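Local coordinates for protein probable glutathione S-transferase (Bordetella bronchiseptica RB50, PDB 3H1N) that probably conjugates glutathione to electrophilic substrates, as a dimeric member of the glutathione S-transferase superfamily, at residues B[23-28]-B[74-79]; B[163-168]-B[208-213]. All blocks are in the same frame, centred on the assembly; numbering follows the deposited sequence.

Contact 1: B[23-28]-B[74-79]; sequences DLWYWD and PPYLVA
W25 lies against Y76 where strand 22-25 runs antiparallel to strand 76-79, and this is the heart of the tight part of the contact. CB of W25 sits over the face of the phenol, 3.4 Å from its centroid, and the five-membered ring follows, nearly parallel to that of Y76 (13°) but strongly offset. The phenol gets there because CG of Y76 stands between its own backbone N and carbonyl carbon (chi1 61°), which swings the ring alongside W25 and puts OH over the indole face; the hydroxyl itself is hydrogen-bonded to D62 of helix 59-65. V78 CG2 comes to the indole edge, 4.0 Å from W25 CD1. Four backbone bonds hold the strands, D23 and V78 exchanging N-H and C=O in both directions, as do W25 and Y76. W25 N to Y76 O is 2.8 Å. L24 and L77 point to the other sheet face, where L77 packs on I90 of helix 87-97. The buried Y26 packs just as closely, its ring edge meeting P75: Y26 CD1 is 3.5 Å from P75 N.

The contact loosens outward. At the partly exposed D23-V78 end the D23 CB and V78 CB atoms are 4.1 Å apart, and D23 OD1 turns to a salt bridge with R51. The exposed W27 rests obliquely on P74, and a water accepts from W27 NE1 and donates to P74 O.

The peptide bond between P74 and P75 is cis. A cis-proline leading into an antiparallel strand is a hallmark of the thioredoxin fold, which forms the N-terminal domain of glutathione S-transferases.

Contact 2: B[163-168]-B[208-213]; sequences YFEQAL and HRYPRL
E165 reaches from the end of helix 142-167 to the first turn of helix 211-221, and its carboxylate takes two backbone N-H groups there. R212 N bonds to OE2 at 2.9 Å, on the syn lone pair; L213 N bonds to OE1 at 2.8 Å, also from the syn side but 22° out of the carboxylate plane. A negative group at this N terminus would also be expected to gain from the helix dipole. The chain of E165 bends at chi2 (70°) to bring both oxygens round, with P211 CD 3.2 Å from OE2.

R212 answers from its side chain. Its NE and NH2 both give to E165 O, at 3.0 and 3.1 Å, the first near the carbonyl plane, the second 53° above it. OE2 of E165 lies over the guanidinium face, a long, purely electrostatic salt bridge.

Around this polar core, L168 CD1 packs 3.6 Å from L213 CA, and F164 CB meets L213 CD1. Y210, at the N-cap position, sets its ring beside E165 CB and against P158 and M161 of helix 142-167. Farther out, F164 and L213 share L188 of helix 183-198, while F164 also reaches T117 and I118 of helix 105-127.

How the contacts relate
From the N terminus, the chain first lays down strand 22-25, then passes through helix 34-43, strand 48-50 and helix 59-65 before 74-79 returns alongside it; contact 1 closes that loop and joins the two central strands of the sheet. Strand 82-85 and helix 87-97 follow, and the chain enters the helical part through 105-127. Contact 2 opens at the end of helix 142-167 and closes when helix 211-221 begins, spanning helices 183-198 and 200-206. The contacts are in series, neither nested nor crossed, and stand on opposite sides of the chain's centre, their own centres about 31 Å apart: one ties the sheet, the other the all-helical C-terminal domain.

Contact 1: B[23-28]-B[74-79]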
ATOM      1  N   ASP B  23      -3.959  -7.253 -20.831  1.00  8.76           N
ATOM      2  CA  ASP B  23      -3.100  -6.131 -21.212  1.00  9.22           C
ATOM      3  C   ASP B  23      -2.461  -5.479 -19.980  1.00  9.23           C
ATOM      4  O   ASP B  23      -3.158  -4.870 -19.147  1.00  9.10           O
ATOM      5  CB  ASP B  23      -3.873  -5.070 -22.010  1.00  9.51           C
ATOM      6  CG  ASP B  23      -4.253  -5.530 -23.406  1.00 10.28           C
ATOM      7  OD1 ASP B  23      -3.515  -6.310 -24.041  1.00 11.05           O
ATOM      8  OD2 ASP B  23      -5.306  -5.079 -23.886  1.00 11.85           O
ATOM      9  N   LEU B  24      -1.145  -5.604 -19.877  1.00  8.35           N
ATOM     10  CA  LEU B  24      -0.380  -4.930 -18.823  1.00  8.27           C
ATOM     11  C   LEU B  24       0.095  -3.588 -19.345  1.00  8.54           C
ATOM     12  O   LEU B  24       0.729  -3.524 -20.400  1.00  8.52           O
ATOM     13  CB  LEU B  24       0.826  -5.770 -18.384  1.00  8.40           C
ATOM     14  CG  LEU B  24       1.786  -5.140 -17.361  1.00  7.79           C
ATOM     15  CD1 LEU B  24       1.041  -4.798 -16.057  1.00  9.59           C
ATOM     16  CD2 LEU B  24       3.016  -6.047 -17.105  1.00 10.75           C
ATOM     17  N   TRP B  25      -0.236  -2.523 -18.614  1.00  8.06           N
ATOM     18  CA  TRP B  25       0.206  -1.179 -18.963  1.00  8.76           C
ATOM     19  C   TRP B  25       1.163  -0.650 -17.884  1.00  9.39           C
ATOM     20  O   TRP B  25       0.744  -0.370 -16.749  1.00  8.72           O
ATOM     21  CB  TRP B  25      -0.991  -0.234 -19.101  1.00  8.46           C
ATOM     22  CG  TRP B  25      -1.818  -0.473 -20.329  1.00  9.19           C
ATOM     23  CD1 TRP B  25      -2.937  -1.247 -20.424  1.00  9.04           C
ATOM     24  CD2 TRP B  25      -1.575   0.049 -21.647  1.00 10.62           C
ATOM     25  NE1 TRP B  25      -3.420  -1.224 -21.714  1.00 10.83           N
ATOM     26  CE2 TRP B  25      -2.604  -0.435 -22.485  1.00 10.54           C
ATOM     27  CE3 TRP B  25      -0.588   0.880 -22.197  1.00 10.59           C
ATOM     28  CZ2 TRP B  25      -2.680  -0.118 -23.849  1.00 10.70           C
ATOM     29  CZ3 TRP B  25      -0.666   1.207 -23.557  1.00 10.36           C
ATOM     30  CH2 TRP B  25      -1.709   0.712 -24.360  1.00 10.31           C
ATOM     31  N   TYR B  26       2.446  -0.557 -18.236  1.00  9.68           N
ATOM     32  CA  TYR B  26       3.461   0.025 -17.351  1.00 10.46           C
ATOM     33  C   TYR B  26       4.592   0.664 -18.155  1.00 11.19           C
ATOM     34  O   TYR B  26       4.898   0.207 -19.263  1.00 11.20           O
ATOM     35  CB  TYR B  26       4.035  -1.013 -16.356  1.00 10.80           C
ATOM     36  CG  TYR B  26       4.907  -0.338 -15.324  1.00 12.00           C
ATOM     37  CD1 TYR B  26       4.338   0.506 -14.370  1.00 10.44           C
ATOM     38  CD2 TYR B  26       6.302  -0.475 -15.342  1.00 10.92           C
ATOM     39  CE1 TYR B  26       5.120   1.186 -13.439  1.00 12.15           C
ATOM     40  CE2 TYR B  26       7.102   0.208 -14.404  1.00 11.90           C
ATOM     41  CZ  TYR B  26       6.495   1.036 -13.461  1.00 13.76           C
ATOM     42  OH  TYR B  26       7.233   1.714 -12.518  1.00 14.89           O
ATOM     43  N   TRP B  27       5.212   1.702 -17.578  1.00 11.64           N
ATOM     44  CA  TRP B  27       6.349   2.415 -18.196  1.00 11.90           C
ATOM     45  C   TRP B  27       7.380   1.458 -18.785  1.00 11.80           C
ATOM     46  O   TRP B  27       7.729   0.457 -18.159  1.00 11.70           O
ATOM     47  CB  TRP B  27       7.043   3.332 -17.174  1.00 11.74           C
ATOM     48  CG  TRP B  27       6.093   4.290 -16.502  1.00 12.13           C
ATOM     49  CD1 TRP B  27       5.658   4.245 -15.214  1.00 12.21           C
ATOM     50  CD2 TRP B  27       5.461   5.422 -17.108  1.00 12.58           C
ATOM     51  NE1 TRP B  27       4.772   5.288 -14.975  1.00 12.48           N
ATOM     52  CE2 TRP B  27       4.641   6.021 -16.125  1.00 13.50           C
ATOM     53  CE3 TRP B  27       5.507   5.988 -18.389  1.00 13.37           C
ATOM     54  CZ2 TRP B  27       3.871   7.158 -16.386  1.00 14.83           C
ATOM     55  CZ3 TRP B  27       4.741   7.124 -18.645  1.00 15.61           C
ATOM     56  CH2 TRP B  27       3.934   7.692 -17.641  1.00 13.51           C
ATOM     57  N   ASP B  28       7.857   1.770 -19.983  1.00 12.21           N
ATOM     58  CA  ASP B  28       8.983   1.058 -20.590  1.00 12.32           C
ATOM     59  C   ASP B  28      10.266   1.629 -19.984  1.00 12.74           C
ATOM     60  O   ASP B  28      10.234   2.698 -19.377  1.00 12.78           O
ATOM     61  CB  ASP B  28       8.965   1.267 -22.112  1.00 12.60           C
ATOM     62  CG  ASP B  28       9.847   0.266 -22.879  1.00 12.85           C
ATOM     63  OD1 ASP B  28      10.492  -0.613 -22.270  1.00 14.17           O
ATOM     64  OD2 ASP B  28       9.892   0.360 -24.120  1.00 13.01           O
ATOM     65  N   PRO B  74       0.173   4.092 -13.397  1.00 10.75           N
ATOM     66  CA  PRO B  74       0.647   2.757 -13.761  1.00 10.53           C
ATOM     67  C   PRO B  74       1.343   2.099 -12.573  1.00 10.80           C
ATOM     68  O   PRO B  74       1.891   2.801 -11.726  1.00 10.50           O
ATOM     69  CB  PRO B  74       1.668   3.037 -14.869  1.00 10.44           C
ATOM     70  CG  PRO B  74       1.293   4.346 -15.436  1.00 10.32           C
ATOM     71  CD  PRO B  74       0.795   5.136 -14.241  1.00 10.70           C
ATOM     72  N   PRO B  75       1.355   0.755 -12.514  1.00 11.14           N
ATOM     73  CA  PRO B  75       0.803  -0.179 -13.502  1.00 10.91           C
ATOM     74  C   PRO B  75      -0.701  -0.387 -13.382  1.00 10.50           C
ATOM     75  O   PRO B  75      -1.281  -0.194 -12.311  1.00 10.58           O
ATOM     76  CB  PRO B  75       1.515  -1.485 -13.178  1.00 10.89           C
ATOM     77  CG  PRO B  75       1.739  -1.408 -11.663  1.00 10.98           C
ATOM     78  CD  PRO B  75       2.055   0.053 -11.414  1.00 11.38           C
ATOM     79  N   TYR B  76      -1.318  -0.762 -14.498  1.00 10.10           N
ATOM     80  CA  TYR B  76      -2.684  -1.262 -14.493  1.00  9.61           C
ATOM     81  C   TYR B  76      -2.817  -2.437 -15.466  1.00  9.61           C
ATOM     82  O   TYR B  76      -1.999  -2.617 -16.392  1.00 10.03           O
ATOM     83  CB  TYR B  76      -3.729  -0.146 -14.722  1.00  9.25           C
ATOM     84  CG  TYR B  76      -3.604   0.581 -16.046  1.00  9.15           C
ATOM     85  CD1 TYR B  76      -2.714   1.648 -16.196  1.00  9.90           C
ATOM     86  CD2 TYR B  76      -4.386   0.213 -17.136  1.00  8.42           C
ATOM     87  CE1 TYR B  76      -2.594   2.333 -17.424  1.00 11.26           C
ATOM     88  CE2 TYR B  76      -4.281   0.880 -18.365  1.00 11.65           C
ATOM     89  CZ  TYR B  76      -3.376   1.940 -18.501  1.00 11.24           C
ATOM     90  OH  TYR B  76      -3.252   2.586 -19.712  1.00 11.11           O
ATOM     91  N   LEU B  77      -3.771  -3.286 -15.184  1.00  9.21           N
ATOM     92  CA  LEU B  77      -4.025  -4.501 -15.900  1.00  9.64           C
ATOM     93  C   LEU B  77      -5.455  -4.494 -16.399  1.00  9.08           C
ATOM     94  O   LEU B  77      -6.366  -4.334 -15.663  1.00  8.73           O
ATOM     95  CB  LEU B  77      -3.797  -5.716 -15.003  1.00 10.37           C
ATOM     96  CG  LEU B  77      -3.761  -7.080 -15.672  1.00 13.20           C
ATOM     97  CD1 LEU B  77      -2.503  -7.310 -16.348  1.00 17.29           C
ATOM     98  CD2 LEU B  77      -4.111  -8.186 -14.806  1.00 16.76           C
ATOM     99  N   VAL B  78      -5.598  -4.647 -17.681  1.00  9.44           N
ATOM    100  CA  VAL B  78      -6.912  -4.787 -18.295  1.00  9.86           C
ATOM    101  C   VAL B  78      -7.142  -6.280 -18.547  1.00 10.20           C
ATOM    102  O   VAL B  78      -6.453  -6.904 -19.359  1.00  9.98           O
ATOM    103  CB  VAL B  78      -7.042  -3.954 -19.590  1.00 10.26           C
ATOM    104  CG1 VAL B  78      -8.500  -3.901 -20.043  1.00  9.96           C
ATOM    105  CG2 VAL B  78      -6.525  -2.519 -19.347  1.00 10.38           C
ATOM    106  N   ALA B  79      -8.091  -6.838 -17.800  1.00 10.23           N
ATOM    107  CA  ALA B  79      -8.299  -8.287 -17.716  1.00 10.73           C
ATOM    108  C   ALA B  79      -9.771  -8.538 -17.499  1.00 11.16           C
ATOM    109  O   ALA B  79     -10.368  -7.942 -16.601  1.00 10.79           O
ATOM    110  CB  ALA B  79      -7.514  -8.863 -16.542  1.00 10.02           C
TER
HETATM  111  O   HOH W   1       3.755   4.733 -12.032  1.00 19.04           O

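Contact 2: B[163-168]-B[208-213]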
ATOM      1  N   TYR B 163      12.039  -9.031   9.384  1.00  9.09           N
ATOM      2  CA  TYR B 163      10.621  -9.377   9.308  1.00  9.03           C
ATOM      3  C   TYR B 163      10.386 -10.525   8.330  1.00  9.39           C
ATOM      4  O   TYR B 163       9.752 -11.525   8.693  1.00  9.32           O
ATOM      5  CB  TYR B 163       9.749  -8.156   8.973  1.00  8.64           C
ATOM      6  CG  TYR B 163       8.293  -8.518   8.830  1.00  8.43           C
ATOM      7  CD1 TYR B 163       7.506  -8.777   9.958  1.00  8.43           C
ATOM      8  CD2 TYR B 163       7.705  -8.629   7.568  1.00  9.03           C
ATOM      9  CE1 TYR B 163       6.167  -9.137   9.835  1.00  8.13           C
ATOM     10  CE2 TYR B 163       6.358  -8.974   7.437  1.00  9.97           C
ATOM     11  CZ  TYR B 163       5.599  -9.210   8.578  1.00  8.29           C
ATOM     12  OH  TYR B 163       4.283  -9.570   8.432  1.00  9.18           O
ATOM     13  N   PHE B 164      10.940 -10.419   7.121  1.00  9.27           N
ATOM     14  CA  PHE B 164      10.794 -11.501   6.154  1.00 10.10           C
ATOM     15  C   PHE B 164      11.472 -12.786   6.587  1.00  9.99           C
ATOM     16  O   PHE B 164      10.923 -13.870   6.372  1.00  9.90           O
ATOM     17  CB  PHE B 164      11.159 -11.054   4.731  1.00 10.07           C
ATOM     18  CG  PHE B 164      10.265  -9.942   4.239  1.00 11.89           C
ATOM     19  CD1 PHE B 164       8.886 -10.139   4.170  1.00 13.40           C
ATOM     20  CD2 PHE B 164      10.789  -8.701   3.889  1.00 13.04           C
ATOM     21  CE1 PHE B 164       8.025  -9.099   3.752  1.00 14.74           C
ATOM     22  CE2 PHE B 164       9.929  -7.654   3.456  1.00 14.13           C
ATOM     23  CZ  PHE B 164       8.564  -7.865   3.391  1.00 14.10           C
ATOM     24  N   GLU B 165      12.614 -12.664   7.261  1.00  9.90           N
ATOM     25  CA  GLU B 165      13.280 -13.828   7.835  1.00 10.38           C
ATOM     26  C   GLU B 165      12.372 -14.600   8.809  1.00 10.63           C
ATOM     27  O   GLU B 165      12.368 -15.838   8.820  1.00 10.14           O
ATOM     28  CB  GLU B 165      14.588 -13.427   8.526  1.00  9.96           C
ATOM     29  CG  GLU B 165      15.435 -14.622   9.018  1.00 10.05           C
ATOM     30  CD  GLU B 165      16.060 -15.431   7.886  1.00  9.52           C
ATOM     31  OE1 GLU B 165      15.979 -14.993   6.725  1.00 11.10           O
ATOM     32  OE2 GLU B 165      16.636 -16.517   8.152  1.00  9.19           O
ATOM     33  N   GLN B 166      11.621 -13.865   9.622  1.00 10.82           N
ATOM     34  CA  GLN B 166      10.694 -14.472  10.588  1.00 11.98           C
ATOM     35  C   GLN B 166       9.433 -15.014   9.927  1.00 11.84           C
ATOM     36  O   GLN B 166       8.963 -16.087  10.288  1.00 12.16           O
ATOM     37  CB  GLN B 166      10.336 -13.500  11.729  1.00 12.04           C
ATOM     38  CG  GLN B 166      11.546 -12.994  12.543  1.00 15.62           C
ATOM     39  CD  GLN B 166      12.603 -14.077  12.824  1.00 18.93           C
ATOM     40  OE1 GLN B 166      13.727 -14.013  12.311  1.00 20.77           O
ATOM     41  NE2 GLN B 166      12.247 -15.058  13.639  1.00 19.22           N
ATOM     42  N   ALA B 167       8.917 -14.288   8.935  1.00 12.02           N
ATOM     43  CA  ALA B 167       7.757 -14.722   8.151  1.00 12.17           C
ATOM     44  C   ALA B 167       8.010 -16.074   7.478  1.00 12.90           C
ATOM     45  O   ALA B 167       7.076 -16.866   7.297  1.00 13.64           O
ATOM     46  CB  ALA B 167       7.402 -13.667   7.112  1.00 11.98           C
ATOM     47  N   LEU B 168       9.274 -16.316   7.119  1.00 12.28           N
ATOM     48  CA  LEU B 168       9.728 -17.577   6.511  1.00 13.00           C
ATOM     49  C   LEU B 168      10.023 -18.708   7.504  1.00 13.37           C
ATOM     50  O   LEU B 168      10.419 -19.798   7.089  1.00 13.43           O
ATOM     51  CB  LEU B 168      10.982 -17.335   5.656  1.00 12.94           C
ATOM     52  CG  LEU B 168      10.769 -16.536   4.370  1.00 12.67           C
ATOM     53  CD1 LEU B 168      12.088 -15.991   3.815  1.00 10.30           C
ATOM     54  CD2 LEU B 168      10.049 -17.390   3.337  1.00 12.34           C
ATOM     55  N   HIS B 208      24.197 -12.277   5.581  1.00  9.02           N
ATOM     56  CA  HIS B 208      24.480 -13.430   6.453  1.00  8.54           C
ATOM     57  C   HIS B 208      23.453 -13.566   7.579  1.00  7.98           C
ATOM     58  O   HIS B 208      23.256 -14.658   8.112  1.00  7.67           O
ATOM     59  CB  HIS B 208      25.892 -13.340   7.060  1.00  9.09           C
ATOM     60  CG  HIS B 208      25.960 -12.478   8.286  1.00  9.18           C
ATOM     61  ND1 HIS B 208      25.929 -11.101   8.230  1.00  9.18           N
ATOM     62  CD2 HIS B 208      26.023 -12.800   9.601  1.00  8.77           C
ATOM     63  CE1 HIS B 208      25.990 -10.611   9.454  1.00  6.86           C
ATOM     64  NE2 HIS B 208      26.047 -11.618  10.305  1.00  9.38           N
ATOM     65  N   ARG B 209      22.833 -12.451   7.960  1.00  7.07           N
ATOM     66  CA  ARG B 209      21.853 -12.454   9.038  1.00  7.82           C
ATOM     67  C   ARG B 209      20.585 -13.221   8.676  1.00  8.06           C
ATOM     68  O   ARG B 209      19.850 -13.668   9.565  1.00  8.78           O
ATOM     69  CB  ARG B 209      21.427 -11.032   9.401  1.00  6.75           C
ATOM     70  CG  ARG B 209      22.530 -10.049   9.762  1.00  7.96           C
ATOM     71  CD  ARG B 209      21.864  -8.698  10.040  1.00  9.03           C
ATOM     72  NE  ARG B 209      22.818  -7.685  10.494  1.00 10.10           N
ATOM     73  CZ  ARG B 209      22.472  -6.463  10.894  1.00 11.05           C
ATOM     74  NH1 ARG B 209      21.194  -6.086  10.897  1.00 10.70           N
ATOM     75  NH2 ARG B 209      23.401  -5.611  11.288  1.00  9.88           N
ATOM     76  N   TYR B 210      20.298 -13.315   7.379  1.00  7.76           N
ATOM     77  CA  TYR B 210      18.985 -13.768   6.909  1.00  8.37           C
ATOM     78  C   TYR B 210      19.055 -14.990   5.968  1.00  8.42           C
ATOM     79  O   TYR B 210      18.665 -14.884   4.794  1.00  8.37           O
ATOM     80  CB  TYR B 210      18.240 -12.603   6.229  1.00  8.07           C
ATOM     81  CG  TYR B 210      18.362 -11.283   6.984  1.00  8.83           C
ATOM     82  CD1 TYR B 210      17.739 -11.103   8.215  1.00  9.21           C
ATOM     83  CD2 TYR B 210      19.119 -10.224   6.469  1.00 10.15           C
ATOM     84  CE1 TYR B 210      17.870  -9.911   8.919  1.00  9.35           C
ATOM     85  CE2 TYR B 210      19.246  -9.006   7.169  1.00  8.61           C
ATOM     86  CZ  TYR B 210      18.616  -8.869   8.392  1.00  9.53           C
ATOM     87  OH  TYR B 210      18.721  -7.690   9.098  1.00  9.63           O
ATOM     88  N   PRO B 211      19.515 -16.146   6.486  1.00  8.85           N
ATOM     89  CA  PRO B 211      19.698 -17.344   5.640  1.00  9.26           C
ATOM     90  C   PRO B 211      18.396 -17.836   4.969  1.00  9.67           C
ATOM     91  O   PRO B 211      18.436 -18.264   3.817  1.00  9.99           O
ATOM     92  CB  PRO B 211      20.246 -18.388   6.622  1.00  9.05           C
ATOM     93  CG  PRO B 211      19.722 -17.942   7.959  1.00 10.04           C
ATOM     94  CD  PRO B 211      19.797 -16.446   7.904  1.00  8.59           C
ATOM     95  N   ARG B 212      17.259 -17.769   5.664  1.00  9.74           N
ATOM     96  CA  ARG B 212      15.987 -18.202   5.054  1.00 10.11           C
ATOM     97  C   ARG B 212      15.577 -17.279   3.909  1.00 10.03           C
ATOM     98  O   ARG B 212      15.184 -17.754   2.835  1.00  9.86           O
ATOM     99  CB  ARG B 212      14.855 -18.333   6.078  1.00  9.61           C
ATOM    100  CG  ARG B 212      15.087 -19.386   7.162  1.00 11.10           C
ATOM    101  CD  ARG B 212      13.809 -19.658   7.954  1.00 13.34           C
ATOM    102  NE  ARG B 212      13.544 -18.593   8.913  1.00 15.42           N
ATOM    103  CZ  ARG B 212      14.013 -18.569  10.161  1.00 14.83           C
ATOM    104  NH1 ARG B 212      14.776 -19.554  10.615  1.00 16.27           N
ATOM    105  NH2 ARG B 212      13.720 -17.554  10.959  1.00 13.57           N
ATOM    106  N   LEU B 213      15.707 -15.970   4.132  1.00 10.13           N
ATOM    107  CA  LEU B 213      15.440 -14.971   3.099  1.00 10.27           C
ATOM    108  C   LEU B 213      16.330 -15.161   1.868  1.00 10.10           C
ATOM    109  O   LEU B 213      15.863 -15.079   0.740  1.00 10.45           O
ATOM    110  CB  LEU B 213      15.620 -13.549   3.655  1.00 10.36           C
ATOM    111  CG  LEU B 213      15.454 -12.367   2.692  1.00 10.00           C
ATOM    112  CD1 LEU B 213      14.044 -12.330   2.101  1.00 10.28           C
ATOM    113  CD2 LEU B 213      15.741 -11.060   3.418  1.00 10.07           C
TER